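Local coordinates for protein aminopeptidase N (Francisella tularensis subsp. tularensis, PDB 5DLL) that probably trims amino acids from the N-termini of intracellular peptides as a zinc-dependent aminopeptidase of the M1 family, at residues T31-E36 / Y197-V202; M499-P504 / Y523-I528; A584-E589 / N641-K646. All coordinates share one frame; numbering follows the deposited sequence.

Interaction 1. Residues T31-E36 / Y197-V202; sequences THLIFE and YLFALV
Phe35 and Leu201 are the closest backbone points of the contact, with their CA atoms 9.4 Å apart, so the strand 31-36 and the chain 197-202 meet through side chains, with no hydrogen bond between them. Leu33 and Phe35 sit two apart on their strand and both point at the other segment. Phe199 and Leu201 come to meet them from the opposite direction. The Leu201 methyl CD1 lies over one face of the Phe35 ring, 3.8 Å from its centroid, in a CH-pi contact. The leucine side chain is carried there with CG anti to the backbone N (chi1 175°). The two phenylalanines lie nearly parallel, with planes 15° apart. They are slid past each other and barely overlap, with centroids 5.9 Å apart. Their closest atoms are Phe35 CZ and Phe199 CZ, 3.7 Å apart. Leu33 adds its CD1 methyl, 3.9 Å from Phe199 CE2. All four residues are buried and the contact is purely apolar. Phe137 meets the Phe199 ring edge-to-face, and Ile140 and Val44 pack on Phe35. Val44 also belongs to a sodium site close to Leu33. Strand 26-36 runs between strands 42-52 and 150-160 in the large mixed sheet of the N-terminal domain, while strand 201-204 pairs with 128-131 and 166-169 in a separate antiparallel sheet, so Leu33 and Phe35 of one sheet meet Leu201 and the loop residue Phe199 before it.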
# COMPACT_ATOMS: atom_id res chain seq x y z
N THR A 31 -0.08 20.06 26.36
CA THR A 31 -1.17 20.71 25.65
C THR A 31 -2.49 20.28 26.30
O THR A 31 -2.83 19.10 26.31
CB THR A 31 -1.16 20.29 24.17
OG1 THR A 31 0.10 20.64 23.59
CG2 THR A 31 -2.29 20.96 23.40
N HIS A 32 -3.21 21.25 26.87
CA HIS A 32 -4.50 20.98 27.50
C HIS A 32 -5.60 21.65 26.71
O HIS A 32 -5.65 22.88 26.63
CB HIS A 32 -4.51 21.49 28.94
CG HIS A 32 -3.55 20.78 29.84
ND1 HIS A 32 -2.18 20.87 29.67
CD2 HIS A 32 -3.75 19.97 30.90
CE1 HIS A 32 -1.59 20.14 30.60
NE2 HIS A 32 -2.52 19.59 31.36
N LEU A 33 -6.48 20.84 26.12
CA LEU A 33 -7.57 21.34 25.29
C LEU A 33 -8.93 21.09 25.94
O LEU A 33 -9.10 20.11 26.67
CB LEU A 33 -7.54 20.68 23.91
CG LEU A 33 -6.18 20.59 23.20
CD1 LEU A 33 -6.35 19.95 21.83
CD2 LEU A 33 -5.51 21.95 23.09
N ILE A 34 -9.87 22.00 25.68
CA ILE A 34 -11.27 21.81 26.02
C ILE A 34 -12.10 22.09 24.77
O ILE A 34 -11.96 23.15 24.15
CB ILE A 34 -11.74 22.76 27.15
CG1 ILE A 34 -10.89 22.56 28.42
CG2 ILE A 34 -13.22 22.55 27.46
CD1 ILE A 34 -10.99 23.69 29.43
N PHE A 35 -12.93 21.12 24.39
CA PHE A 35 -13.81 21.25 23.23
C PHE A 35 -15.26 21.35 23.70
O PHE A 35 -15.79 20.43 24.33
CB PHE A 35 -13.67 20.05 22.29
CG PHE A 35 -12.37 20.02 21.53
CD1 PHE A 35 -11.21 19.55 22.12
CD2 PHE A 35 -12.32 20.45 20.21
CE1 PHE A 35 -10.02 19.51 21.42
CE2 PHE A 35 -11.13 20.41 19.50
CZ PHE A 35 -9.98 19.94 20.10
N GLU A 36 -15.90 22.49 23.39
CA GLU A 36 -17.32 22.67 23.60
C GLU A 36 -18.02 22.53 22.26
O GLU A 36 -18.18 23.50 21.52
CB GLU A 36 -17.60 24.03 24.22
CG GLU A 36 -16.81 24.26 25.50
CD GLU A 36 -17.25 25.50 26.24
OE1 GLU A 36 -16.38 26.32 26.57
OE2 GLU A 36 -18.47 25.64 26.49
N TYR A 197 -0.22 16.02 14.46
CA TYR A 197 -0.83 15.36 13.31
C TYR A 197 -1.48 14.02 13.68
O TYR A 197 -2.30 13.48 12.93
CB TYR A 197 0.17 15.19 12.15
CG TYR A 197 1.15 14.04 12.28
CD1 TYR A 197 0.79 12.75 11.90
CD2 TYR A 197 2.45 14.25 12.75
CE1 TYR A 197 1.69 11.69 12.01
CE2 TYR A 197 3.35 13.20 12.86
CZ TYR A 197 2.97 11.92 12.49
OH TYR A 197 3.85 10.86 12.60
N LEU A 198 -1.11 13.49 14.85
CA LEU A 198 -1.70 12.28 15.41
C LEU A 198 -2.83 12.55 16.39
O LEU A 198 -3.36 11.62 17.01
CB LEU A 198 -0.64 11.45 16.12
CG LEU A 198 0.51 11.02 15.23
CD1 LEU A 198 1.64 10.51 16.10
CD2 LEU A 198 0.05 9.96 14.24
N PHE A 199 -3.19 13.82 16.57
CA PHE A 199 -4.32 14.16 17.41
C PHE A 199 -5.61 13.78 16.69
O PHE A 199 -5.72 13.99 15.47
CB PHE A 199 -4.33 15.65 17.78
CG PHE A 199 -5.62 16.08 18.41
CD1 PHE A 199 -6.68 16.51 17.61
CD2 PHE A 199 -5.80 16.02 19.77
CE1 PHE A 199 -7.88 16.88 18.17
CE2 PHE A 199 -7.00 16.39 20.34
CZ PHE A 199 -8.05 16.82 19.55
N ALA A 200 -6.56 13.23 17.43
CA ALA A 200 -7.89 12.94 16.89
C ALA A 200 -9.00 13.15 17.92
O ALA A 200 -8.80 12.99 19.13
CB ALA A 200 -7.95 11.53 16.34
N LEU A 201 -10.17 13.51 17.41
CA LEU A 201 -11.39 13.64 18.20
C LEU A 201 -12.55 13.07 17.40
O LEU A 201 -12.63 13.28 16.19
CB LEU A 201 -11.65 15.11 18.54
CG LEU A 201 -12.97 15.43 19.28
CD1 LEU A 201 -12.79 16.61 20.23
CD2 LEU A 201 -14.13 15.69 18.32
N VAL A 202 -13.44 12.34 18.07
CA VAL A 202 -14.67 11.85 17.45
C VAL A 202 -15.83 11.95 18.44
O VAL A 202 -15.69 11.59 19.61
CB VAL A 202 -14.54 10.38 17.01
CG1 VAL A 202 -15.88 9.86 16.49
CG2 VAL A 202 -13.45 10.22 15.96

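Interaction 2. Residues M499-P504 / Y523-I528; sequences MGLINP and YTFENI
Met499 and Phe525 make the tight part of this contact, and Leu501 and Ile528 the looser part. The backbones stay well separated: the CA atoms of Met499 and Tyr523 are 12.1 Å apart, and those of Leu501 and Ile528 9.5 Å. Side chains fill the distance, and no hydrogen bond crosses it. The methyl CE of Met499 touches the far end of the Phe525 ring, 3.6 Å from CZ. The methionine chain bends at both chi2 and chi3 (87° and 71°), which curls its end round toward the phenylalanine. Its sulfur SD is 5.3 Å from the Phe525 ring centroid and approaches obliquely. This is a Met-aromatic contact, but not one with the sulfur centred over the ring.

Further along, Leu501 CD1 faces both Phe525 and Ile528 at longer range. It is 4.4 Å from Phe525 CG and 4.3 Å from Ile528 CD1. The open side is the turn from Phe525 to Ile528, where Glu526 and Asn527 are exposed. Pro504, past the end of the other strand, is exposed too, and Asn503 OD1 bonds back to the backbone N of Gly506. Phe525 itself is only partly exposed, and Gln512 of strand 508-516 also packs on it.

Strand 495-502 is the middle strand of a three-stranded sheet, and strand 520-525 is an outermost strand of another sheet of four. Met499 and Leu501 meet Phe525 from sheet to sheet, and Ile528 joins from the loop that follows. Such apolar facing is characteristic of a beta-sandwich, in keeping with the Ig-like fold assigned to this part of the aminopeptidase.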
# COMPACT_ATOMS: atom_id res chain seq x y z
N MET A 499 22.40 -15.05 -2.01
CA MET A 499 22.75 -15.98 -3.08
C MET A 499 23.09 -17.39 -2.62
O MET A 499 23.20 -17.67 -1.43
CB MET A 499 23.91 -15.40 -3.91
CG MET A 499 25.14 -14.99 -3.10
SD MET A 499 26.32 -16.32 -2.83
CE MET A 499 27.00 -16.53 -4.47
N GLY A 500 23.23 -18.27 -3.61
CA GLY A 500 23.67 -19.65 -3.40
C GLY A 500 24.18 -20.21 -4.71
O GLY A 500 24.03 -19.59 -5.77
N LEU A 501 24.82 -21.37 -4.65
CA LEU A 501 25.25 -22.07 -5.86
C LEU A 501 24.56 -23.42 -5.93
O LEU A 501 24.32 -24.06 -4.90
CB LEU A 501 26.77 -22.27 -5.85
CG LEU A 501 27.62 -20.99 -5.90
CD1 LEU A 501 29.10 -21.34 -5.85
CD2 LEU A 501 27.30 -20.16 -7.14
N ILE A 502 24.22 -23.84 -7.14
CA ILE A 502 23.56 -25.12 -7.37
C ILE A 502 24.41 -25.93 -8.36
O ILE A 502 24.54 -25.55 -9.52
CB ILE A 502 22.13 -24.93 -7.91
CG1 ILE A 502 21.41 -23.79 -7.18
CG2 ILE A 502 21.33 -26.22 -7.78
CD1 ILE A 502 20.02 -23.50 -7.71
N ASN A 503 24.99 -27.03 -7.88
CA ASN A 503 25.77 -27.93 -8.75
C ASN A 503 24.83 -28.85 -9.56
O ASN A 503 23.62 -28.86 -9.32
CB ASN A 503 26.80 -28.72 -7.92
CG ASN A 503 26.17 -29.62 -6.88
OD1 ASN A 503 24.95 -29.66 -6.71
ND2 ASN A 503 27.01 -30.36 -6.17
N PRO A 504 25.38 -29.61 -10.54
CA PRO A 504 24.51 -30.45 -11.39
C PRO A 504 23.71 -31.51 -10.63
O PRO A 504 22.70 -32.00 -11.14
CB PRO A 504 25.50 -31.11 -12.35
CG PRO A 504 26.70 -30.22 -12.35
CD PRO A 504 26.79 -29.71 -10.95
N TYR A 523 34.20 -11.87 -6.96
CA TYR A 523 34.10 -12.74 -5.78
C TYR A 523 34.52 -14.16 -6.15
O TYR A 523 33.97 -14.76 -7.08
CB TYR A 523 32.67 -12.74 -5.24
CG TYR A 523 32.13 -11.35 -5.00
CD1 TYR A 523 31.50 -10.65 -6.03
CD2 TYR A 523 32.29 -10.72 -3.77
CE1 TYR A 523 31.02 -9.37 -5.83
CE2 TYR A 523 31.81 -9.44 -3.56
CZ TYR A 523 31.18 -8.77 -4.60
OH TYR A 523 30.70 -7.50 -4.41
N THR A 524 35.49 -14.70 -5.40
CA THR A 524 36.05 -16.02 -5.70
C THR A 524 35.53 -17.09 -4.73
O THR A 524 35.49 -16.89 -3.51
CB THR A 524 37.59 -15.99 -5.71
OG1 THR A 524 38.08 -17.23 -6.25
CG2 THR A 524 38.18 -15.79 -4.31
N PHE A 525 35.12 -18.23 -5.29
CA PHE A 525 34.66 -19.38 -4.52
C PHE A 525 35.52 -20.60 -4.84
O PHE A 525 35.44 -21.15 -5.94
CB PHE A 525 33.19 -19.69 -4.84
CG PHE A 525 32.25 -18.59 -4.43
CD1 PHE A 525 31.84 -18.48 -3.11
CD2 PHE A 525 31.76 -17.68 -5.37
CE1 PHE A 525 30.97 -17.47 -2.73
CE2 PHE A 525 30.89 -16.67 -4.99
CZ PHE A 525 30.49 -16.57 -3.66
N GLU A 526 36.33 -21.02 -3.88
CA GLU A 526 37.23 -22.16 -4.06
C GLU A 526 36.53 -23.48 -3.73
O GLU A 526 35.45 -23.49 -3.13
CB GLU A 526 38.48 -21.99 -3.20
CG GLU A 526 39.31 -20.77 -3.58
CD GLU A 526 40.19 -20.28 -2.45
OE1 GLU A 526 40.76 -21.13 -1.72
OE2 GLU A 526 40.33 -19.05 -2.29
N ASN A 527 37.16 -24.58 -4.13
CA ASN A 527 36.68 -25.94 -3.85
C ASN A 527 35.29 -26.23 -4.43
O ASN A 527 34.45 -26.85 -3.78
CB ASN A 527 36.69 -26.22 -2.35
CG ASN A 527 38.02 -25.87 -1.70
OD1 ASN A 527 38.33 -24.70 -1.50
ND2 ASN A 527 38.80 -26.89 -1.38
N ILE A 528 35.07 -25.78 -5.67
CA ILE A 528 33.83 -26.04 -6.38
C ILE A 528 34.08 -27.10 -7.45
O ILE A 528 34.63 -26.81 -8.51
CB ILE A 528 33.27 -24.74 -7.01
CG1 ILE A 528 33.07 -23.66 -5.93
CG2 ILE A 528 31.97 -25.02 -7.75
CD1 ILE A 528 32.26 -24.11 -4.73

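Interaction 3. Residues A584-E589 / N641-K646; sequences ADLNDE and NQLADK
Leu586 lies across the end of Leu643 and beside the amide of Gln642. Its CD2 methyl is 3.4 Å from Leu643 CD2, and the two leucine side chains cross at about a right angle. The chi1 torsion of Leu586, -152°, swings its branch away from the backbone N toward helix 629-646. Gln642 OE1 accepts from the backbone of the same leucine, in a weak bond of 3.5 Å from Leu586 N with an angle of 143° at the hydrogen. Gln642 reaches across with its chain extended beyond CG, so its amide comes up to the loop from the helix surface. Its other end, NE2, lies 3.6 Å from Asp585 OD1. This is a polar approach and not a hydrogen bond, with the amide and carboxylate planes 53° apart.

The contact belongs to the helical C-terminal region, assigned to ARM-like repeats. Here the loop between helices 565-581 and 588-598 rests against the last turns of helix 629-646. Leu591 of helix 588-598 packs against Leu586, Leu643 and Lys646, and Phe594 and Ile614 add to the surroundings of Leu643.

Right after the contact the loop becomes a helix. Asn587 is its N-cap: OD1 accepts from Glu589 N at 3.3 Å, with the donor lying above the carbonyl plane. Asn587 ND2 bonds to Glu552 OE2, which ties the cap to helix 552-561. On helix 629-646, Asn641 ND2 makes a weak bond to Asp645 OD2, 3.3 Å long and one turn on. Ser688 OG bonds to these same two atoms.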
# COMPACT_ATOMS: atom_id res chain seq x y z
N ALA A 584 7.40 -18.81 -29.64
CA ALA A 584 7.94 -20.16 -29.66
C ALA A 584 6.93 -21.18 -29.17
O ALA A 584 6.04 -20.86 -28.37
CB ALA A 584 9.20 -20.23 -28.81
N ASP A 585 7.07 -22.42 -29.65
CA ASP A 585 6.30 -23.55 -29.14
C ASP A 585 6.87 -23.97 -27.79
O ASP A 585 7.94 -23.52 -27.38
CB ASP A 585 6.34 -24.73 -30.12
CG ASP A 585 5.49 -24.51 -31.36
OD1 ASP A 585 4.47 -23.80 -31.27
OD2 ASP A 585 5.85 -25.06 -32.43
N LEU A 586 6.13 -24.83 -27.10
CA LEU A 586 6.45 -25.20 -25.73
C LEU A 586 7.49 -26.33 -25.67
O LEU A 586 7.30 -27.40 -26.26
CB LEU A 586 5.17 -25.59 -24.99
CG LEU A 586 5.13 -25.38 -23.48
CD1 LEU A 586 5.43 -23.93 -23.11
CD2 LEU A 586 3.76 -25.79 -22.96
N ASN A 587 8.58 -26.08 -24.95
CA ASN A 587 9.68 -27.03 -24.82
C ASN A 587 9.27 -28.30 -24.06
O ASN A 587 8.37 -28.26 -23.22
CB ASN A 587 10.86 -26.34 -24.13
CG ASN A 587 12.18 -27.07 -24.29
OD1 ASN A 587 12.21 -28.28 -24.53
ND2 ASN A 587 13.28 -26.34 -24.15
N ASP A 588 9.93 -29.42 -24.36
CA ASP A 588 9.63 -30.70 -23.71
C ASP A 588 10.15 -30.73 -22.27
O ASP A 588 9.46 -31.18 -21.35
CB ASP A 588 10.23 -31.85 -24.53
CG ASP A 588 9.33 -33.08 -24.58
OD1 ASP A 588 8.15 -32.98 -24.18
OD2 ASP A 588 9.80 -34.14 -25.05
N GLU A 589 11.38 -30.24 -22.07
CA GLU A 589 11.98 -30.16 -20.74
C GLU A 589 11.27 -29.12 -19.87
O GLU A 589 11.27 -29.23 -18.64
CB GLU A 589 13.47 -29.84 -20.82
CG GLU A 589 14.34 -30.98 -21.34
CD GLU A 589 14.27 -31.15 -22.85
OE1 GLU A 589 14.49 -30.15 -23.57
OE2 GLU A 589 14.00 -32.28 -23.32
N ASN A 641 -2.93 -22.49 -24.05
CA ASN A 641 -3.71 -23.58 -24.64
C ASN A 641 -2.95 -24.91 -24.67
O ASN A 641 -3.55 -25.97 -24.47
CB ASN A 641 -4.17 -23.21 -26.05
CG ASN A 641 -4.68 -24.41 -26.83
OD1 ASN A 641 -3.98 -24.95 -27.69
ND2 ASN A 641 -5.89 -24.86 -26.51
N GLN A 642 -1.65 -24.86 -24.94
CA GLN A 642 -0.83 -26.07 -24.96
C GLN A 642 -0.76 -26.73 -23.59
O GLN A 642 -1.06 -27.91 -23.45
CB GLN A 642 0.58 -25.77 -25.50
CG GLN A 642 0.62 -25.59 -27.01
CD GLN A 642 2.03 -25.54 -27.57
OE1 GLN A 642 2.94 -26.20 -27.05
NE2 GLN A 642 2.22 -24.78 -28.64
N LEU A 643 -0.39 -25.95 -22.57
CA LEU A 643 -0.33 -26.45 -21.19
C LEU A 643 -1.66 -27.04 -20.74
O LEU A 643 -1.70 -28.08 -20.09
CB LEU A 643 0.06 -25.33 -20.23
CG LEU A 643 1.47 -24.76 -20.37
CD1 LEU A 643 1.54 -23.40 -19.69
CD2 LEU A 643 2.49 -25.71 -19.79
N ALA A 644 -2.74 -26.35 -21.09
CA ALA A 644 -4.10 -26.81 -20.79
C ALA A 644 -4.38 -28.20 -21.34
O ALA A 644 -4.99 -29.02 -20.65
CB ALA A 644 -5.11 -25.82 -21.36
N ASP A 645 -3.94 -28.45 -22.58
CA ASP A 645 -4.23 -29.69 -23.30
C ASP A 645 -3.28 -30.84 -22.97
O ASP A 645 -3.71 -31.97 -22.74
CB ASP A 645 -4.22 -29.45 -24.82
CG ASP A 645 -5.49 -28.78 -25.33
OD1 ASP A 645 -6.55 -28.91 -24.68
OD2 ASP A 645 -5.43 -28.15 -26.40
N LYS A 646 -1.98 -30.55 -22.96
CA LYS A 646 -0.97 -31.57 -22.67
C LYS A 646 -1.08 -32.06 -21.23
O LYS A 646 -1.09 -33.27 -20.99
CB LYS A 646 0.44 -31.06 -22.95
CG LYS A 646 0.67 -30.63 -24.39
CD LYS A 646 2.13 -30.77 -24.80
CE LYS A 646 2.47 -29.88 -25.98
NZ LYS A 646 1.49 -29.99 -27.10

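In the fold
Interactions 1 and 2 each join two beta-sheets through largely buried apolar side chains, with phenylalanine rings packed against aliphatic groups. Interaction 3 differs: it is partly buried, sets a loop against a helix, and adds amide and carboxylate groups to a leucine pair. The three share no strand or helix. Interaction 1 lies on the opposite side of the chain's centre from the other two, with centres about 61 Å from interaction 2 and 64 Å from interaction 3. Interactions 2 and 3 are nearer neighbours, about 13 Å apart at their closest atoms, but belong to the Ig-like and helical regions respectively. All three lie away from the catalytic zinc.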